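Monomethylamine methyltransferase MtmB1 (Methanosarcina barkeri, PDB 1NTH) catalyses transfer of the methyl group from monomethylamine to the corrinoid cofactor of its partner protein MtmC, a step in methanogenesis from methylamine. Local coordinates at residues G339-M344 with M441-G446; A349-I354 with K407-Y412; K377-E382 with E427-K432. One frame throughout, in Å; residues are numbered along the deposited sequence. Where two conformers were deposited one is given.

Interaction 1. Residues G339-M344 with M441-G446; sequences GPCTEM and MQVYDG
The carboxylate of Glu343 meets the peptide group that starts at Gly446 C. Its OE2 stands over the face of that carbonyl, 3.6 Å from Gly446 C. Gly446 C lies near the carboxylate plane, at the OE2 end. A water sits on the other side of that plane. This water donates to Glu343 OE2 at 2.8 Å. It also donates to Val443 O, at the same 2.8 Å, and so links the acid to the backbone of helix 438-454. A second flat group is the peptide between Thr342 and Glu343. Val443 CG1 lies on one face of it, 3.6 Å from Glu343 N and equally close to Thr342 C. This methyl is anti to the backbone N of Val443 (chi1 171°), which aims it at the start of helix 343-359. The other branch, CG2, reaches the turn just before, 4.0 Å from Cys341 O. Cys341 SG lies loosely alongside the same methyl.

Thr342 is the N-cap of helix 343-359. Its OG1 donates to Gly339 O over 2.7 Å, nearly in line with the C=O bond, and accepts from Cys345 N. The turn that receives Val443 is therefore held by its own bonds. Glu343 is extended, with CG anti to its backbone N, and this carries the carboxylate along helix 438-454. There OE1 forms a salt bridge with Lys450. On another side of that helix, Asp445 OD1 accepts from the N of Thr2 in a second subunit.

No direct hydrogen bond joins the two segments. The contact combines a valine pressed on a peptide with an acid whose two oxygens have different partners: Lys450 for OE1 and a bridging water for OE2. Together these partners probably fix how the carboxylate is turned.

Interaction 2. Residues A349-I354 with K407-Y412; sequences ASAQSI and KLVSLY
The methyl of Ala351 is a small bump that fits a hollow made by Leu408, Val409 and Tyr412. Leu408 CD2 forms one wall, 3.6 Å from Ala351 CB. Val409 CG2 is a more distant wall at 4.4 Å. The third wall is the edge of the Tyr412 ring. Ala351 CB lies near the plane of that ring, 3.2 Å from Tyr412 OH and farther from CE2.

The fit also works in reverse. With CG anti to its backbone N (chi1 178°), Leu408 brings CD2 onto the backbone of helix 343-359, 3.5 Å from Ala351 CA. Ser350 flanks this methyl on one side. Ile354 CD1 flanks it too, at 3.7 Å, where the two branched chains cross obliquely. The small residue lets the backbones come close: Ala351 CA and Leu408 CA are 6.6 Å apart.

Tyr412 CG sits between its backbone N and the carbonyl carbon (chi1 64°). This folds the ring back so that one face covers Val409 O, 3.9 Å from the ring plane. The hydroxyl is hydrogen-bonded to Asn307 O, which ties down the far end of the ring. Leu451 and Leu454 of helix 438-454 pack on Leu408, and Val389 of helix 380-393 packs on Ile354.

In the chain, helix 343-359 links the parallel strands 330-333 and 363-366, the beta-alpha-beta arrangement of a TIM barrel. Helix 398-410, which comes after the last of these strands, packs here against helix 343-359, one of the helices surrounding the barrel.

Interaction 3. Residues K377-E382 with E427-K432; sequences KTTGME and ECYDVK
Tyr429 reaches over to Thr379 and Met381 at the start of helix 380-393. From CB the side chain heads toward that helix. Next comes CD1, which lies 4.0 Å from Thr379 CB. CE1 is more closely engaged: it is 3.4 Å from Thr379 OG1 and just as near Thr379 CB. CZ passes Met381 CG. At the tip, OH lies 3.3 Å from Met381 CG and 3.2 Å from Met381 N. Thr379 and Met381 both approach the ring at a slant. Met381 CG is anti to its own carbonyl carbon, which places it by the hydroxyl; beyond CG the chain bends away.

The threonine beside the ring is the N-cap of the helix, and with Glu382 it forms a capping box. Thr379 N donates to Glu382 OE1 at 2.9 Å in a nearly straight bond (171°). Thr379 OG1 donates to Glu382 OE2 over 2.6 Å, meeting it from above the carboxylate plane (37° out). OG1 also accepts from Met381 N, so it is both donor and acceptor. It is placed for this by chi1 of 83°, between the backbone N and the carbonyl carbon. The acid has further partners: Ser369 OG for OE1 and Tyr440 OH for OE2. A valine in place of Thr379 would probably leave Met381 N without its capping acceptor and Glu382 OE2 without one donor, and so weaken the start of the helix.

The methyl of Thr379 points another way, to Cys428 SG at 3.8 Å. Cys428 lies in the short helix 425-428, just before the chain leaves helical geometry at Tyr429. Phe425 of the same helix meets the Tyr429 ring, and Pro436 of strand 435-436 packs against it.

Interactions 1 and 2 use successive parts of helix 343-359, its start and its middle, and their centres are 14 Å apart. They touch lightly, at Met344 CE and Tyr412 O, 4.1 Å apart. Interactions 1 and 3 are closer, with centres 11 Å apart. Pro340 joins them: its CG lies 3.2 Å from Lys377 O, and its ring rests by Glu382. Tyr444 packs on Met381. Interactions 2 and 3 do not touch; their nearest atoms are about 5 Å apart. Helix 438-454 contributes to interaction 1 directly and packs on both others. The centres of all three lie about 18 to 23 Å from the centre of the chain, with no bound ligand among them to mark an active site.

Interaction 1. Residues G339-M344 with M441-G446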
loop_
_atom_site.group_PDB
_atom_site.type_symbol
_atom_site.label_atom_id
_atom_site.label_comp_id
_atom_site.label_asym_id
_atom_site.label_seq_id
_atom_site.Cartn_x
_atom_site.Cartn_y
_atom_site.Cartn_z
ATOM N N GLY A 339 24.903 36.899 0.735
ATOM C CA GLY A 339 23.564 36.491 1.118
ATOM C C GLY A 339 22.537 36.738 0.030
ATOM O O GLY A 339 22.852 37.331 -1.003
ATOM N N PRO A 340 21.287 36.297 0.239
ATOM C CA PRO A 340 20.211 36.471 -0.738
ATOM C C PRO A 340 19.943 37.921 -1.120
ATOM O O PRO A 340 20.219 38.846 -0.353
ATOM C CB PRO A 340 19.003 35.843 -0.041
ATOM C CG PRO A 340 19.615 34.817 0.843
ATOM C CD PRO A 340 20.801 35.553 1.413
ATOM N N CYS A 341 19.391 38.094 -2.315
ATOM C CA CYS A 341 19.037 39.399 -2.853
ATOM C C CYS A 341 20.238 40.311 -3.075
ATOM O O CYS A 341 20.161 41.522 -2.861
ATOM C CB CYS A 341 18.011 40.084 -1.946
ATOM S SG CYS A 341 17.017 41.346 -2.787
ATOM N N THR A 342 21.350 39.717 -3.491
ATOM C CA THR A 342 22.557 40.471 -3.805
ATOM C C THR A 342 23.085 39.901 -5.110
ATOM O O THR A 342 22.957 38.700 -5.375
ATOM C CB THR A 342 23.654 40.342 -2.719
ATOM O OG1 THR A 342 24.172 39.006 -2.705
ATOM C CG2 THR A 342 23.096 40.698 -1.349
ATOM N N GLU A 343 23.667 40.761 -5.935
ATOM C CA GLU A 343 24.194 40.325 -7.214
ATOM C C GLU A 343 25.338 39.333 -7.040
ATOM O O GLU A 343 25.445 38.363 -7.793
ATOM C CB GLU A 343 24.671 41.531 -8.020
ATOM C CG GLU A 343 25.010 41.207 -9.461
ATOM C CD GLU A 343 25.407 42.438 -10.246
ATOM O OE1 GLU A 343 26.514 42.965 -10.006
ATOM O OE2 GLU A 343 24.608 42.882 -11.096
ATOM N N MET A 344 26.183 39.559 -6.038
ATOM C CA MET A 344 27.312 38.665 -5.819
ATOM C C MET A 344 26.870 37.231 -5.549
ATOM O O MET A 344 27.440 36.291 -6.100
ATOM C CB MET A 344 28.184 39.150 -4.661
ATOM C CG MET A 344 29.465 38.341 -4.522
ATOM S SD MET A 344 30.590 38.978 -3.274
ATOM C CE MET A 344 31.659 37.557 -2.993
ATOM N N MET A 441 13.774 40.706 -7.949
ATOM C CA MET A 441 13.645 40.472 -9.378
ATOM C C MET A 441 14.592 41.372 -10.169
ATOM O O MET A 441 15.166 40.952 -11.173
ATOM C CB MET A 441 12.197 40.698 -9.812
ATOM C CG MET A 441 11.245 39.640 -9.271
ATOM S SD MET A 441 9.507 40.038 -9.516
ATOM C CE MET A 441 9.357 39.826 -11.271
ATOM N N GLN A 442 14.764 42.606 -9.702
ATOM C CA GLN A 442 15.655 43.550 -10.371
ATOM C C GLN A 442 17.108 43.115 -10.205
ATOM O O GLN A 442 17.903 43.213 -11.141
ATOM C CB GLN A 442 15.465 44.958 -9.801
ATOM C CG GLN A 442 14.127 45.599 -10.146
ATOM C CD GLN A 442 13.949 46.964 -9.504
ATOM O OE1 GLN A 442 14.922 47.619 -9.132
ATOM N NE2 GLN A 442 12.701 47.405 -9.386
ATOM N N VAL A 443 17.450 42.635 -9.013
ATOM C CA VAL A 443 18.803 42.167 -8.736
ATOM C C VAL A 443 19.095 40.966 -9.635
ATOM O O VAL A 443 20.178 40.850 -10.209
ATOM C CB VAL A 443 18.955 41.742 -7.255
ATOM C CG1 VAL A 443 20.297 41.060 -7.034
ATOM C CG2 VAL A 443 18.839 42.961 -6.352
ATOM N N TYR A 444 18.112 40.079 -9.754
ATOM C CA TYR A 444 18.237 38.884 -10.581
ATOM C C TYR A 444 18.511 39.290 -12.030
ATOM O O TYR A 444 19.409 38.752 -12.676
ATOM C CB TYR A 444 16.943 38.066 -10.508
ATOM C CG TYR A 444 17.016 36.690 -11.142
ATOM C CD1 TYR A 444 17.309 35.560 -10.373
ATOM C CD2 TYR A 444 16.768 36.514 -12.502
ATOM C CE1 TYR A 444 17.347 34.286 -10.947
ATOM C CE2 TYR A 444 16.806 35.245 -13.087
ATOM C CZ TYR A 444 17.094 34.137 -12.302
ATOM O OH TYR A 444 17.112 32.883 -12.874
ATOM N N ASP A 445 17.735 40.244 -12.539
ATOM C CA ASP A 445 17.914 40.702 -13.912
ATOM C C ASP A 445 19.314 41.260 -14.137
ATOM O O ASP A 445 19.934 41.001 -15.167
ATOM C CB ASP A 445 16.887 41.778 -14.269
ATOM C CG ASP A 445 15.477 41.241 -14.313
ATOM O OD1 ASP A 445 15.308 40.058 -14.673
ATOM O OD2 ASP A 445 14.538 42.005 -14.003
ATOM N N GLY A 446 19.803 42.027 -13.170
ATOM C CA GLY A 446 21.127 42.605 -13.293
ATOM C C GLY A 446 22.205 41.549 -13.411
ATOM O O GLY A 446 23.113 41.664 -14.236
HETATM O O HOH W 1 22.026 42.899 -10.029
#

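Interaction 2. Residues A349-I354 with K407-Y412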
loop_
_atom_site.group_PDB
_atom_site.type_symbol
_atom_site.label_atom_id
_atom_site.label_comp_id
_atom_site.label_asym_id
_atom_site.label_seq_id
_atom_site.Cartn_x
_atom_site.Cartn_y
_atom_site.Cartn_z
ATOM N N ALA A 349 26.936 31.654 -7.252
ATOM C CA ALA A 349 26.231 30.407 -7.523
ATOM C C ALA A 349 26.288 30.085 -9.013
ATOM O O ALA A 349 26.391 28.920 -9.399
ATOM C CB ALA A 349 24.782 30.515 -7.063
ATOM N N SER A 350 26.222 31.116 -9.850
ATOM C CA SER A 350 26.270 30.921 -11.294
ATOM C C SER A 350 27.603 30.319 -11.725
ATOM O O SER A 350 27.644 29.408 -12.551
ATOM C CB SER A 350 26.045 32.249 -12.024
ATOM O OG SER A 350 24.725 32.718 -11.829
ATOM N N ALA A 351 28.696 30.835 -11.172
ATOM C CA ALA A 351 30.012 30.317 -11.518
ATOM C C ALA A 351 30.081 28.830 -11.187
ATOM O O ALA A 351 30.632 28.043 -11.957
ATOM C CB ALA A 351 31.101 31.076 -10.758
ATOM N N GLN A 352 29.515 28.440 -10.049
ATOM C CA GLN A 352 29.554 27.034 -9.675
ATOM C C GLN A 352 28.637 26.190 -10.554
ATOM O O GLN A 352 28.966 25.053 -10.882
ATOM C CB GLN A 352 29.185 26.843 -8.205
ATOM C CG GLN A 352 29.511 25.442 -7.724
ATOM C CD GLN A 352 29.306 25.259 -6.242
ATOM O OE1 GLN A 352 29.410 26.211 -5.466
ATOM N NE2 GLN A 352 29.033 24.024 -5.833
ATOM N N SER A 353 27.489 26.743 -10.935
ATOM C CA SER A 353 26.564 26.011 -11.793
ATOM C C SER A 353 27.210 25.768 -13.158
ATOM O O SER A 353 27.050 24.703 -13.754
ATOM C CB SER A 353 25.257 26.792 -11.956
ATOM O OG SER A 353 24.348 26.087 -12.786
ATOM N N ILE A 354 27.950 26.755 -13.653
ATOM C CA ILE A 354 28.626 26.605 -14.936
ATOM C C ILE A 354 29.663 25.488 -14.818
ATOM O O ILE A 354 29.727 24.590 -15.657
ATOM C CB ILE A 354 29.335 27.918 -15.350
ATOM C CG1 ILE A 354 28.291 28.986 -15.683
ATOM C CG2 ILE A 354 30.269 27.663 -16.531
ATOM C CD1 ILE A 354 28.874 30.387 -15.854
ATOM N N LYS A 407 36.609 34.835 -16.490
ATOM C CA LYS A 407 36.085 36.197 -16.466
ATOM C C LYS A 407 35.072 36.404 -15.347
ATOM O O LYS A 407 35.065 37.445 -14.687
ATOM C CB LYS A 407 35.417 36.539 -17.800
ATOM C CG LYS A 407 36.348 36.548 -18.997
ATOM C CD LYS A 407 35.578 36.893 -20.261
ATOM C CE LYS A 407 36.480 36.886 -21.485
ATOM N NZ LYS A 407 35.713 37.191 -22.727
ATOM N N LEU A 408 34.212 35.412 -15.141
ATOM C CA LEU A 408 33.181 35.501 -14.115
ATOM C C LEU A 408 33.749 35.508 -12.704
ATOM O O LEU A 408 33.397 36.363 -11.891
ATOM C CB LEU A 408 32.186 34.344 -14.268
ATOM C CG LEU A 408 31.062 34.256 -13.230
ATOM C CD1 LEU A 408 30.297 35.574 -13.155
ATOM C CD2 LEU A 408 30.130 33.114 -13.608
ATOM N N VAL A 409 34.628 34.558 -12.407
ATOM C CA VAL A 409 35.212 34.486 -11.077
ATOM C C VAL A 409 35.979 35.769 -10.760
ATOM O O VAL A 409 36.029 36.200 -9.609
ATOM C CB VAL A 409 36.145 33.263 -10.950
ATOM C CG1 VAL A 409 36.811 33.250 -9.578
ATOM C CG2 VAL A 409 35.339 31.977 -11.156
ATOM N N SER A 410 36.559 36.384 -11.786
ATOM C CA SER A 410 37.307 37.625 -11.602
ATOM C C SER A 410 36.400 38.771 -11.167
ATOM O O SER A 410 36.861 39.753 -10.582
ATOM C CB SER A 410 38.028 38.012 -12.897
ATOM O OG SER A 410 39.089 37.117 -13.179
ATOM N N LEU A 411 35.106 38.645 -11.446
ATOM C CA LEU A 411 34.153 39.686 -11.082
ATOM C C LEU A 411 33.845 39.754 -9.589
ATOM O O LEU A 411 33.313 40.758 -9.116
ATOM C CB LEU A 411 32.841 39.508 -11.855
ATOM C CG LEU A 411 32.864 39.701 -13.374
ATOM C CD1 LEU A 411 31.466 39.490 -13.932
ATOM C CD2 LEU A 411 33.363 41.097 -13.709
ATOM N N TYR A 412 34.175 38.706 -8.839
ATOM C CA TYR A 412 33.882 38.715 -7.409
ATOM C C TYR A 412 34.983 38.209 -6.480
ATOM O O TYR A 412 34.917 38.433 -5.272
ATOM C CB TYR A 412 32.590 37.918 -7.134
ATOM C CG TYR A 412 32.665 36.430 -7.458
ATOM C CD1 TYR A 412 33.473 35.570 -6.712
ATOM C CD2 TYR A 412 31.926 35.887 -8.511
ATOM C CE1 TYR A 412 33.544 34.204 -7.005
ATOM C CE2 TYR A 412 31.989 34.523 -8.813
ATOM C CZ TYR A 412 32.798 33.689 -8.056
ATOM O OH TYR A 412 32.864 32.343 -8.350
#

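Interaction 3. Residues K377-E382 with E427-K432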
loop_
_atom_site.group_PDB
_atom_site.type_symbol
_atom_site.label_atom_id
_atom_site.label_comp_id
_atom_site.label_asym_id
_atom_site.label_seq_id
_atom_site.Cartn_x
_atom_site.Cartn_y
_atom_site.Cartn_z
ATOM N N LYS A 377 18.398 32.953 5.631
ATOM C CA LYS A 377 19.009 33.594 4.473
ATOM C C LYS A 377 19.247 32.667 3.282
ATOM O O LYS A 377 20.379 32.482 2.833
ATOM C CB LYS A 377 20.309 34.309 4.863
ATOM C CG LYS A 377 20.054 35.581 5.670
ATOM C CD LYS A 377 21.228 36.548 5.631
ATOM C CE LYS A 377 20.870 37.847 6.342
ATOM N NZ LYS A 377 21.962 38.861 6.268
ATOM N N THR A 378 18.157 32.090 2.782
ATOM C CA THR A 378 18.172 31.210 1.617
ATOM C C THR A 378 16.783 31.293 0.994
ATOM O O THR A 378 15.781 31.229 1.708
ATOM C CB THR A 378 18.430 29.723 1.987
ATOM O OG1 THR A 378 17.401 29.264 2.873
ATOM C CG2 THR A 378 19.785 29.553 2.653
ATOM N N THR A 379 16.712 31.455 -0.324
ATOM C CA THR A 379 15.413 31.512 -0.995
ATOM C C THR A 379 15.468 30.812 -2.347
ATOM O O THR A 379 16.544 30.594 -2.906
ATOM C CB THR A 379 14.938 32.961 -1.248
ATOM O OG1 THR A 379 15.543 33.456 -2.448
ATOM C CG2 THR A 379 15.304 33.867 -0.079
ATOM N N GLY A 380 14.293 30.476 -2.870
ATOM C CA GLY A 380 14.206 29.800 -4.152
ATOM C C GLY A 380 14.796 30.562 -5.323
ATOM O O GLY A 380 15.120 29.963 -6.344
ATOM N N MET A 381 14.937 31.879 -5.195
ATOM C CA MET A 381 15.505 32.676 -6.282
ATOM C C MET A 381 16.924 32.238 -6.628
ATOM O O MET A 381 17.304 32.234 -7.796
ATOM C CB MET A 381 15.505 34.165 -5.922
ATOM C CG MET A 381 14.148 34.840 -6.046
ATOM S SD MET A 381 13.555 34.951 -7.757
ATOM C CE MET A 381 14.232 36.549 -8.252
ATOM N N GLU A 382 17.710 31.874 -5.619
ATOM C CA GLU A 382 19.077 31.437 -5.877
ATOM C C GLU A 382 19.079 30.113 -6.643
ATOM O O GLU A 382 19.930 29.888 -7.506
ATOM C CB GLU A 382 19.857 31.295 -4.564
ATOM C CG GLU A 382 19.993 32.604 -3.785
ATOM C CD GLU A 382 19.047 32.682 -2.599
ATOM O OE1 GLU A 382 19.215 31.881 -1.653
ATOM O OE2 GLU A 382 18.135 33.538 -2.613
ATOM N N GLU A 427 12.581 39.285 4.237
ATOM C CA GLU A 427 12.896 40.611 3.719
ATOM C C GLU A 427 12.852 40.747 2.199
ATOM O O GLU A 427 12.521 41.817 1.689
ATOM C CB GLU A 427 14.276 41.053 4.223
ATOM C CG GLU A 427 14.400 41.089 5.738
ATOM C CD GLU A 427 15.786 41.503 6.210
ATOM O OE1 GLU A 427 16.778 40.839 5.837
ATOM O OE2 GLU A 427 15.882 42.497 6.960
ATOM N N CYS A 428 13.183 39.685 1.469
ATOM C CA CYS A 428 13.175 39.777 0.010
ATOM C C CYS A 428 12.051 39.002 -0.672
ATOM O O CYS A 428 12.031 38.869 -1.897
ATOM C CB CYS A 428 14.532 39.359 -0.559
ATOM S SG CYS A 428 15.059 37.690 -0.148
ATOM N N TYR A 429 11.120 38.496 0.129
ATOM C CA TYR A 429 9.957 37.772 -0.379
ATOM C C TYR A 429 8.719 38.262 0.353
ATOM O O TYR A 429 8.805 38.749 1.482
ATOM C CB TYR A 429 10.061 36.263 -0.107
ATOM C CG TYR A 429 10.593 35.419 -1.241
ATOM C CD1 TYR A 429 11.926 35.505 -1.633
ATOM C CD2 TYR A 429 9.766 34.506 -1.903
ATOM C CE1 TYR A 429 12.432 34.703 -2.649
ATOM C CE2 TYR A 429 10.262 33.697 -2.925
ATOM C CZ TYR A 429 11.596 33.801 -3.291
ATOM O OH TYR A 429 12.109 32.998 -4.283
ATOM N N ASP A 430 7.573 38.144 -0.302
ATOM C CA ASP A 430 6.300 38.473 0.321
ATOM C C ASP A 430 5.926 37.103 0.877
ATOM O O ASP A 430 5.460 36.232 0.143
ATOM C CB ASP A 430 5.298 38.977 -0.718
ATOM C CG ASP A 430 5.683 40.338 -1.277
ATOM O OD1 ASP A 430 5.979 41.251 -0.475
ATOM O OD2 ASP A 430 5.691 40.503 -2.514
ATOM N N VAL A 431 6.164 36.908 2.170
ATOM C CA VAL A 431 5.907 35.629 2.829
ATOM C C VAL A 431 4.514 35.033 2.643
ATOM O O VAL A 431 4.376 33.822 2.470
ATOM C CB VAL A 431 6.194 35.724 4.346
ATOM C CG1 VAL A 431 5.923 34.386 5.016
ATOM C CG2 VAL A 431 7.638 36.146 4.571
ATOM N N LYS A 432 3.486 35.871 2.678
ATOM C CA LYS A 432 2.117 35.388 2.535
ATOM C C LYS A 432 1.832 34.661 1.225
ATOM O O LYS A 432 1.144 33.639 1.216
ATOM C CB LYS A 432 1.138 36.550 2.726
ATOM C CG LYS A 432 0.999 36.974 4.183
ATOM C CD LYS A 432 0.113 38.198 4.364
ATOM C CE LYS A 432 0.822 39.474 3.939
ATOM N NZ LYS A 432 0.040 40.692 4.303
#